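Local coordinates for isomaltodextranase (Arthrobacter globiformis, PDB 5AWO), which hydrolyses alpha-1,6-glucosidic linkages in polysaccharides such as dextran, removing successive isomaltose units from the non-reducing ends of the chains, at residues Leu428-Gly433 with Arg475-Phe480. Numbering follows the deposited sequence.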
ATOM      1  N   LEU A 428       9.366  18.892  -8.552  1.00 17.68           N
ATOM      2  CA  LEU A 428       9.195  18.608  -7.115  1.00 18.46           C
ATOM      3  C   LEU A 428       8.737  19.811  -6.280  1.00 19.88           C
ATOM      4  O   LEU A 428       8.107  19.627  -5.252  1.00 20.33           O
ATOM      5  CB  LEU A 428      10.459  18.005  -6.506  1.00 18.78           C
ATOM      6  CG  LEU A 428      10.995  16.725  -7.185  1.00 19.20           C
ATOM      7  CD1 LEU A 428      12.154  16.168  -6.397  1.00 19.66           C
ATOM      8  CD2 LEU A 428       9.911  15.675  -7.412  1.00 19.61           C
ATOM      9  N   GLY A 429       9.069  21.022  -6.726  1.00 20.56           N
ATOM     10  CA  GLY A 429       8.619  22.246  -6.026  1.00 20.58           C
ATOM     11  C   GLY A 429       9.558  22.666  -4.912  1.00 21.20           C
ATOM     12  O   GLY A 429       9.124  23.210  -3.899  1.00 21.21           O
ATOM     13  N   LEU A 430      10.843  22.383  -5.076  1.00 20.80           N
ATOM     14  CA  LEU A 430      11.866  22.750  -4.091  1.00 22.05           C
ATOM     15  C   LEU A 430      12.611  23.998  -4.542  1.00 22.77           C
ATOM     16  O   LEU A 430      12.685  24.291  -5.729  1.00 22.06           O
ATOM     17  CB  LEU A 430      12.868  21.620  -3.914  1.00 22.15           C
ATOM     18  CG  LEU A 430      12.278  20.241  -3.666  1.00 22.00           C
ATOM     19  CD1 LEU A 430      13.428  19.263  -3.542  1.00 22.14           C
ATOM     20  CD2 LEU A 430      11.387  20.240  -2.438  1.00 21.26           C
ATOM     21  N   ALA A 431      13.172  24.719  -3.572  1.00 24.09           N
ATOM     22  CA  ALA A 431      13.919  25.946  -3.840  1.00 26.61           C
ATOM     23  C   ALA A 431      15.441  25.728  -3.719  1.00 28.28           C
ATOM     24  O   ALA A 431      16.219  26.648  -3.992  1.00 31.44           O
ATOM     25  CB  ALA A 431      13.474  27.031  -2.865  1.00 26.44           C
ATOM     26  N   THR A 432      15.843  24.518  -3.313  1.00 26.65           N
ATOM     27  CA  THR A 432      17.187  24.210  -2.798  1.00 27.25           C
ATOM     28  C   THR A 432      18.115  23.377  -3.683  1.00 27.23           C
ATOM     29  O   THR A 432      19.299  23.267  -3.388  1.00 27.37           O
ATOM     30  CB  THR A 432      17.087  23.347  -1.526  1.00 27.78           C
ATOM     31  OG1 THR A 432      16.317  22.159  -1.802  1.00 27.36           O
ATOM     32  CG2 THR A 432      16.430  24.118  -0.397  1.00 29.13           C
ATOM     33  N   GLY A 433      17.575  22.720  -4.700  1.00 26.00           N
ATOM     34  CA  GLY A 433      18.344  21.627  -5.350  1.00 23.03           C
ATOM     35  C   GLY A 433      18.627  20.526  -4.347  1.00 23.32           C
ATOM     36  O   GLY A 433      17.976  20.431  -3.300  1.00 23.45           O
ATOM     37  N   ARG A 475      11.371  21.559   3.426  1.00 24.42           N
ATOM     38  CA  ARG A 475      10.119  21.730   2.683  1.00 23.26           C
ATOM     39  C   ARG A 475       9.524  20.373   2.239  1.00 22.77           C
ATOM     40  O   ARG A 475      10.215  19.568   1.615  1.00 22.48           O
ATOM     41  CB  ARG A 475      10.305  22.612   1.449  1.00 23.77           C
ATOM     42  CG  ARG A 475       9.037  22.830   0.636  1.00 23.95           C
ATOM     43  CD  ARG A 475       9.212  23.677  -0.579  1.00 24.14           C
ATOM     44  NE  ARG A 475       9.570  25.062  -0.226  1.00 24.13           N
ATOM     45  CZ  ARG A 475       9.762  26.035  -1.111  1.00 25.54           C
ATOM     46  NH1 ARG A 475       9.661  25.832  -2.426  1.00 24.72           N
ATOM     47  NH2 ARG A 475      10.100  27.256  -0.668  1.00 25.96           N
ATOM     48  N   TYR A 476       8.232  20.211   2.505  1.00 21.60           N
ATOM     49  CA  TYR A 476       7.414  19.063   2.087  1.00 20.84           C
ATOM     50  C   TYR A 476       6.320  19.523   1.133  1.00 20.95           C
ATOM     51  O   TYR A 476       5.311  20.073   1.567  1.00 20.74           O
ATOM     52  CB  TYR A 476       6.786  18.400   3.299  1.00 20.44           C
ATOM     53  CG  TYR A 476       7.787  17.929   4.300  1.00 21.17           C
ATOM     54  CD1 TYR A 476       8.336  18.808   5.228  1.00 22.50           C
ATOM     55  CD2 TYR A 476       8.243  16.606   4.303  1.00 20.25           C
ATOM     56  CE1 TYR A 476       9.262  18.371   6.156  1.00 22.81           C
ATOM     57  CE2 TYR A 476       9.167  16.158   5.228  1.00 22.08           C
ATOM     58  CZ  TYR A 476       9.700  17.046   6.147  1.00 23.96           C
ATOM     59  OH  TYR A 476      10.618  16.572   7.060  1.00 24.03           O
ATOM     60  N   PRO A 477       6.486  19.286  -0.183  1.00 19.51           N
ATOM     61  CA  PRO A 477       5.457  19.608  -1.155  1.00 19.14           C
ATOM     62  C   PRO A 477       4.177  18.787  -0.984  1.00 20.58           C
ATOM     63  O   PRO A 477       4.232  17.570  -0.834  1.00 19.62           O
ATOM     64  CB  PRO A 477       6.122  19.274  -2.490  1.00 19.34           C
ATOM     65  CG  PRO A 477       7.579  19.436  -2.211  1.00 19.49           C
ATOM     66  CD  PRO A 477       7.726  18.849  -0.864  1.00 18.86           C
ATOM     67  N   ALA A 478       3.022  19.443  -0.989  1.00 20.94           N
ATOM     68  CA  ALA A 478       1.764  18.741  -0.733  1.00 20.15           C
ATOM     69  C   ALA A 478       1.401  17.797  -1.873  1.00 20.03           C
ATOM     70  O   ALA A 478       0.751  16.765  -1.637  1.00 18.38           O
ATOM     71  CB  ALA A 478       0.632  19.749  -0.506  1.00 20.85           C
ATOM     72  N   ALA A 479       1.827  18.128  -3.088  1.00 19.01           N
ATOM     73  CA  ALA A 479       1.477  17.336  -4.281  1.00 19.39           C
ATOM     74  C   ALA A 479       2.150  15.962  -4.281  1.00 19.21           C
ATOM     75  O   ALA A 479       1.738  15.106  -5.060  1.00 18.96           O
ATOM     76  CB  ALA A 479       1.801  18.080  -5.558  1.00 20.38           C
ATOM     77  N   PHE A 480       3.158  15.779  -3.436  1.00 17.81           N
ATOM     78  CA  PHE A 480       3.812  14.469  -3.284  1.00 17.73           C
ATOM     79  C   PHE A 480       3.520  13.778  -1.969  1.00 17.65           C
ATOM     80  O   PHE A 480       4.074  12.732  -1.700  1.00 17.28           O
ATOM     81  CB  PHE A 480       5.323  14.611  -3.526  1.00 17.37           C
ATOM     82  CG  PHE A 480       5.668  14.704  -4.975  1.00 17.50           C
ATOM     83  CD1 PHE A 480       5.781  13.540  -5.728  1.00 17.12           C
ATOM     84  CD2 PHE A 480       5.836  15.922  -5.614  1.00 17.58           C
ATOM     85  CE1 PHE A 480       6.052  13.579  -7.071  1.00 18.19           C
ATOM     86  CE2 PHE A 480       6.122  15.963  -6.968  1.00 18.33           C
ATOM     87  CZ  PHE A 480       6.210  14.796  -7.699  1.00 18.19           C
TER
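The interface between the C-terminal beta-sandwich of the GH27 enzyme and its CBM35 carbohydrate-binding module is formed here by Gly429, whose carbonyl receives Arg475, and by Leu428 and Leu430, which meet Phe480 and Pro477. Arg475 NH1 donates to Gly429 O at 3.1 Å, nearly straight at 167°; the oxygen lies in the guanidinium plane, at its edge, whereas the donor stands above the carbonyl plane. With CG anti to the backbone N (chi1 -180°) and a bend at chi3, the arginine reaches across to the loop, and Ala431 CB sits 4.0 Å from Arg475 NH2. Glu607 takes NE in a salt bridge and Trp605 adds a cation-pi contact, both from strand 601-609 of the binding module. A leucine in place of Arg475 would probably leave Gly429 O without this donor and Glu607 without its charged mate. The loop joins sandwich strands 418-423 and 434-438, and it faces the end of module strand 473-477 and the 3-10 turn that follows. There Pro477 CG comes within 3.1 Å of Leu428 O, a close carbon-oxygen contact, and packs against Leu430 CD2 at 3.9 Å. The side chains of Leu428 and Phe480 cross at about a right angle, with Leu428 CD2 3.8 Å from Phe480 CZ. Trp405, on sandwich strand 405-410, touches both leucines and Pro477 and meets the Phe480 ring edge-to-face.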